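Local coordinates for microcin B17-processing protein McbD (Escherichia coli str. K-12 substr. MG1655, PDB 6GRH) that is the YcaO-family component of the microcin B17 synthetase, needed to process the inactive McbA precursor into the active antibiotic peptide, at residues E[4-7]-E[8-12]; E[193-196]-E[197-200]; E[204-208]-E[209-213]. The protein carries 1 engineered substitution. All coordinates share one frame; numbering follows the deposited sequence. Where two conformers were deposited one is given.

Overall arrangement
From the N terminus, the chain makes contact 1 at once: residues 4-12 leave edge strand 4-5 and enter the turn that leads to strand 15-18 of the four-stranded antiparallel sheet. Contacts 2 and 3 come much later and frame one helix. Contact 2 (193-200) closes the loop after strand 182-187 onto the start of helix 196-208; contact 3 (204-213) ends that helix and starts strand 210-215, so together they span the strand-helix-strand passage between two neighbours of the mixed sheet. Their centres lie about 14 Å apart, and about 37 and 40 Å from that of contact 1. The three run in series; none nests or crosses.

Contact 1: residues E[4-7]-E[8-12]; sequences VYSN and LMSAW
N7 folds its side chain over the start of its own turn: OD1 accepts from M9 N at 2.8 Å, the donor tilted 23° from the amide carbonyl plane, which makes an Asx turn superposed on the type I beta turn from N7 to S10. With CG anti to the backbone N (chi1 -173°), the carboxamide swings forward along the chain. The main chain closes the type I turn with S10 N bonding N7 O at 2.9 Å. A water sits between N7 O (3.0 Å) and W12 O (2.6 Å), hydrogen-bonded to both. S10 then makes an ST turn: OG accepts from W12 N (2.8 Å), and E282 of a McbB chain binds the same hydroxyl. On the inner side of the bend S6 CB packs on S10 OG at 3.7 Å, while S6 OG lies 3.6 Å from W12 CB. A11 CB covers the rim of one face of the W12 indole; the W12 ring stacks on W215 of a second McbB chain, and NE1 bonds P283 O of the first. The bend thus joins strand 4-5 to the run toward strand 15-18, backbone bonds V4 with M16 and S6 with A14 holding the two sides together.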
# COMPACT_ATOMS: atom_id res chain seq x y z
N VAL E 4 8.13 -19.59 -1.09
CA VAL E 4 8.79 -19.58 0.19
C VAL E 4 10.20 -20.14 -0.03
O VAL E 4 10.32 -21.29 -0.43
CB VAL E 4 7.99 -20.41 1.22
CG1 VAL E 4 8.77 -20.52 2.54
CG2 VAL E 4 6.64 -19.74 1.46
N TYR E 5 11.22 -19.33 0.22
CA TYR E 5 12.63 -19.70 0.04
C TYR E 5 13.30 -19.85 1.41
O TYR E 5 13.05 -19.04 2.30
CB TYR E 5 13.36 -18.61 -0.75
CG TYR E 5 12.71 -18.28 -2.07
CD1 TYR E 5 12.62 -19.25 -3.08
CD2 TYR E 5 12.11 -17.04 -2.29
CE1 TYR E 5 12.00 -18.96 -4.31
CE2 TYR E 5 11.49 -16.74 -3.51
CZ TYR E 5 11.43 -17.70 -4.51
OH TYR E 5 10.84 -17.44 -5.72
N SER E 6 14.14 -20.87 1.59
CA SER E 6 14.82 -21.11 2.86
C SER E 6 16.32 -21.17 2.60
O SER E 6 16.77 -21.62 1.56
CB SER E 6 14.34 -22.42 3.52
OG SER E 6 12.94 -22.41 3.78
N ASN E 7 17.07 -20.69 3.58
CA ASN E 7 18.51 -20.84 3.63
C ASN E 7 18.93 -22.32 3.60
O ASN E 7 18.21 -23.21 4.09
CB ASN E 7 19.02 -20.12 4.92
CG ASN E 7 20.53 -20.06 5.00
OD1 ASN E 7 21.19 -21.01 5.43
ND2 ASN E 7 21.09 -18.89 4.64
N LEU E 8 20.10 -22.58 3.03
CA LEU E 8 20.65 -23.95 2.95
C LEU E 8 20.74 -24.62 4.35
O LEU E 8 20.49 -25.82 4.49
CB LEU E 8 22.01 -23.95 2.17
CG LEU E 8 23.35 -23.95 2.87
CD1 LEU E 8 23.58 -25.28 3.55
CD2 LEU E 8 24.50 -23.69 1.89
N MET E 9 21.06 -23.83 5.38
CA MET E 9 21.14 -24.35 6.74
C MET E 9 19.80 -24.38 7.50
O MET E 9 19.78 -24.79 8.65
CB MET E 9 22.20 -23.59 7.52
CG MET E 9 23.61 -23.92 7.03
SD MET E 9 24.85 -23.02 7.95
CE MET E 9 26.27 -23.22 6.87
N SER E 10 18.71 -23.98 6.85
CA SER E 10 17.37 -24.12 7.40
C SER E 10 16.99 -25.60 7.49
O SER E 10 17.48 -26.43 6.72
CB SER E 10 16.34 -23.42 6.52
OG SER E 10 15.01 -23.66 6.97
N ALA E 11 16.12 -25.89 8.44
CA ALA E 11 15.46 -27.18 8.50
C ALA E 11 14.58 -27.40 7.27
O ALA E 11 14.35 -28.56 6.90
CB ALA E 11 14.59 -27.28 9.76
N TRP E 12 14.07 -26.31 6.67
CA TRP E 12 13.06 -26.36 5.62
C TRP E 12 13.70 -26.37 4.21
O TRP E 12 14.85 -25.98 4.03
CB TRP E 12 12.03 -25.20 5.84
CG TRP E 12 11.47 -25.35 7.23
CD1 TRP E 12 11.82 -24.66 8.34
CD2 TRP E 12 10.60 -26.39 7.67
NE1 TRP E 12 11.18 -25.16 9.44
CE2 TRP E 12 10.43 -26.23 9.07
CE3 TRP E 12 9.91 -27.42 7.01
CZ2 TRP E 12 9.61 -27.06 9.82
CZ3 TRP E 12 9.09 -28.25 7.76
CH2 TRP E 12 8.95 -28.07 9.16
O HOH W 1 17.40 -25.98 3.37

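Contact 2: residues E[193-196]-E[197-200]; sequences TGIN and HIDE
D199 lays its carboxylate across the backbone and hydroxyl of T193, the two side chains sliding past each other in opposite directions. OD1 is gripped twice: T193 N comes in on the syn lone pair at 3.0 Å with a nearly straight N-H (165°), and T193 OG1 donates at 3.0 Å from above the carboxylate plane. OD2 takes a weak bond from G194 N, so the carboxylate spans two successive residues of the incoming loop and its rotation is restrained. D199 CG stands anti to its carbonyl carbon (chi1 -65°), which turns the acid back toward the loop. The T193 hydroxyl has a second role: OG1 accepts from I195 N at 3.1 Å, an ST turn, while giving its proton to D199. G194 sits at phi 79°, where a CB would press on the carbonyl O of T193, so the position calls for glycine. I195 is the N-cap residue; its carbonyl receives D199 N at 3.1 Å and a weak bond from I198 N, while N196 O begins the next helical turn with E200 N. Apolar contacts flank these hydrogen bonds. I195 CG2 meets I198 CG1 at 3.8 Å and approaches the H197 ring obliquely, 3.7 Å from CE1; T193 CG2 rests on I198 CG2. E200 OE2 bonds N23 and makes a salt bridge to R63 of a McbC chain. Helix 196-208 begins against the loop after strand 182-187, T193, I195 and I198 packing on K252, C256 and V260 of helix 251-275.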
# COMPACT_ATOMS: atom_id res chain seq x y z
N THR E 193 -16.93 -36.41 -17.30
CA THR E 193 -17.06 -36.47 -15.84
C THR E 193 -17.90 -35.35 -15.22
O THR E 193 -18.32 -35.49 -14.08
CB THR E 193 -15.68 -36.49 -15.14
OG1 THR E 193 -15.06 -35.19 -15.20
CG2 THR E 193 -14.76 -37.57 -15.73
N GLY E 194 -18.10 -34.24 -15.92
CA GLY E 194 -18.70 -33.04 -15.31
C GLY E 194 -17.76 -32.20 -14.46
O GLY E 194 -18.11 -31.09 -14.07
N ILE E 195 -16.55 -32.67 -14.18
CA ILE E 195 -15.61 -31.91 -13.38
C ILE E 195 -14.71 -31.16 -14.36
O ILE E 195 -13.99 -31.80 -15.14
CB ILE E 195 -14.81 -32.81 -12.44
CG1 ILE E 195 -15.78 -33.59 -11.51
CG2 ILE E 195 -13.81 -31.97 -11.65
CD1 ILE E 195 -15.11 -34.52 -10.54
N ASN E 196 -14.77 -29.83 -14.33
CA ASN E 196 -14.18 -28.99 -15.37
C ASN E 196 -12.69 -29.28 -15.64
O ASN E 196 -12.30 -29.43 -16.80
CB ASN E 196 -14.37 -27.48 -15.08
CG ASN E 196 -15.73 -26.96 -15.55
OD1 ASN E 196 -16.63 -27.74 -15.88
ND2 ASN E 196 -15.87 -25.65 -15.61
N HIS E 197 -11.88 -29.43 -14.60
CA HIS E 197 -10.44 -29.63 -14.83
C HIS E 197 -10.10 -31.02 -15.37
O HIS E 197 -9.12 -31.16 -16.09
CB HIS E 197 -9.57 -29.21 -13.64
CG HIS E 197 -9.65 -30.10 -12.44
ND1 HIS E 197 -10.66 -30.00 -11.50
CD2 HIS E 197 -8.82 -31.07 -11.99
CE1 HIS E 197 -10.45 -30.88 -10.53
NE2 HIS E 197 -9.34 -31.55 -10.81
N ILE E 198 -10.97 -32.00 -15.11
CA ILE E 198 -10.75 -33.36 -15.59
C ILE E 198 -11.10 -33.42 -17.07
O ILE E 198 -10.34 -33.95 -17.88
CB ILE E 198 -11.59 -34.38 -14.77
CG1 ILE E 198 -11.25 -34.28 -13.28
CG2 ILE E 198 -11.40 -35.81 -15.29
CD1 ILE E 198 -9.78 -34.46 -12.93
N ASP E 199 -12.24 -32.85 -17.42
CA ASP E 199 -12.68 -32.80 -18.81
C ASP E 199 -11.76 -31.97 -19.70
O ASP E 199 -11.56 -32.31 -20.85
CB ASP E 199 -14.13 -32.29 -18.87
CG ASP E 199 -15.11 -33.26 -18.20
OD1 ASP E 199 -14.80 -34.47 -18.09
OD2 ASP E 199 -16.18 -32.82 -17.74
N GLU E 200 -11.21 -30.90 -19.15
CA GLU E 200 -10.20 -30.09 -19.85
C GLU E 200 -8.96 -30.94 -20.23
O GLU E 200 -8.50 -30.90 -21.37
CB GLU E 200 -9.80 -28.92 -18.96
CG GLU E 200 -9.02 -27.82 -19.66
CD GLU E 200 -9.88 -26.71 -20.22
OE1 GLU E 200 -11.14 -26.83 -20.29
OE2 GLU E 200 -9.27 -25.69 -20.62

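Contact 3: residues E[204-208]-E[209-213]; sequences ALRSE and GDIRI
L205 and I211 supply the apolar contact between the last turn of the helix and the strand that follows, their side chains crossing at about a right angle. I211 CG2 meets L205 CB at 3.9 Å and CD1 at 4.1 Å; this methyl stands anti to the carbonyl carbon of I211, while CG1 takes the crowded position (chi1 62°). Among hydrogen bonds, G209 N closes the helix onto L205 O at 2.8 Å. One residue earlier A204 O accepts from both E208 N (3.0 Å) and S207 OG (2.8 Å), the hydroxyl folding back over the helix. G209 then leaves helical angles and the chain turns into the strand. Of the charged groups, the R206 guanidinium is held by S189 O and I191 O, R212 makes a salt bridge to E186, and E208 OE2 bonds S237 OG and S67 OG of a McbC chain. The N-to-C directions of helix segment 204-208 and strand segment 210-213 make 128°, their axes 6.9 Å apart at closest. Strand 210-215 runs between strands 182-187 and 224-231, and L205 and I211 pack on Y230 of the latter, L205 also on L262 and Y266 of helix 251-275.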
# COMPACT_ATOMS: atom_id res chain seq x y z
N ALA E 204 -7.96 -32.23 -24.10
CA ALA E 204 -6.63 -31.90 -24.60
C ALA E 204 -5.87 -33.17 -25.04
O ALA E 204 -5.28 -33.19 -26.12
CB ALA E 204 -5.85 -31.14 -23.56
N LEU E 205 -5.94 -34.22 -24.22
CA LEU E 205 -5.28 -35.50 -24.54
C LEU E 205 -5.86 -36.14 -25.80
O LEU E 205 -5.12 -36.61 -26.65
CB LEU E 205 -5.34 -36.49 -23.38
CG LEU E 205 -4.60 -36.09 -22.09
CD1 LEU E 205 -4.87 -37.12 -21.00
CD2 LEU E 205 -3.11 -35.95 -22.33
N ARG E 206 -7.20 -36.15 -25.88
CA ARG E 206 -7.93 -36.63 -27.07
C ARG E 206 -7.58 -35.86 -28.34
O ARG E 206 -7.55 -36.43 -29.42
CB ARG E 206 -9.45 -36.54 -26.85
CG ARG E 206 -10.04 -37.59 -25.92
CD ARG E 206 -11.57 -37.49 -25.87
NE ARG E 206 -12.11 -38.11 -24.66
CZ ARG E 206 -12.81 -37.49 -23.72
NH1 ARG E 206 -13.09 -36.20 -23.85
NH2 ARG E 206 -13.24 -38.17 -22.66
N SER E 207 -7.33 -34.55 -28.20
CA SER E 207 -6.92 -33.71 -29.35
C SER E 207 -5.45 -33.93 -29.76
O SER E 207 -5.12 -33.85 -30.93
CB SER E 207 -7.24 -32.22 -29.11
OG SER E 207 -6.37 -31.61 -28.18
N GLU E 208 -4.58 -34.23 -28.80
CA GLU E 208 -3.15 -34.43 -29.05
C GLU E 208 -2.85 -35.86 -29.53
O GLU E 208 -1.91 -36.07 -30.30
CB GLU E 208 -2.35 -34.11 -27.79
CG GLU E 208 -0.84 -33.93 -28.01
CD GLU E 208 -0.41 -32.53 -28.43
OE1 GLU E 208 -1.26 -31.60 -28.56
OE2 GLU E 208 0.83 -32.34 -28.60
N GLY E 209 -3.62 -36.84 -29.06
CA GLY E 209 -3.34 -38.25 -29.33
C GLY E 209 -4.55 -39.11 -29.01
O GLY E 209 -5.66 -38.75 -29.39
N ASP E 210 -4.34 -40.23 -28.31
CA ASP E 210 -5.44 -41.12 -27.89
C ASP E 210 -5.25 -41.63 -26.48
O ASP E 210 -4.10 -41.69 -25.97
CB ASP E 210 -5.57 -42.30 -28.84
CG ASP E 210 -5.95 -41.86 -30.23
OD1 ASP E 210 -7.13 -41.47 -30.44
OD2 ASP E 210 -5.04 -41.86 -31.10
N ILE E 211 -6.37 -41.98 -25.84
CA ILE E 211 -6.33 -42.54 -24.49
C ILE E 211 -7.12 -43.83 -24.35
O ILE E 211 -8.09 -44.08 -25.09
CB ILE E 211 -6.86 -41.54 -23.44
CG1 ILE E 211 -8.33 -41.19 -23.71
CG2 ILE E 211 -5.99 -40.29 -23.42
CD1 ILE E 211 -9.00 -40.50 -22.55
N ARG E 212 -6.70 -44.63 -23.38
CA ARG E 212 -7.43 -45.79 -22.92
C ARG E 212 -7.52 -45.73 -21.40
O ARG E 212 -6.57 -45.32 -20.72
CB ARG E 212 -6.74 -47.08 -23.37
CG ARG E 212 -6.56 -47.25 -24.89
CD ARG E 212 -7.86 -47.37 -25.69
NE ARG E 212 -8.56 -48.65 -25.47
CZ ARG E 212 -8.18 -49.83 -25.95
NH1 ARG E 212 -7.11 -49.95 -26.73
NH2 ARG E 212 -8.89 -50.93 -25.67
N ILE E 213 -8.67 -46.12 -20.86
CA ILE E 213 -8.93 -46.10 -19.42
C ILE E 213 -9.39 -47.50 -19.01
O ILE E 213 -10.41 -47.97 -19.48
CB ILE E 213 -10.04 -45.10 -19.07
CG1 ILE E 213 -9.72 -43.71 -19.63
CG2 ILE E 213 -10.26 -45.06 -17.56
CD1 ILE E 213 -10.83 -42.69 -19.45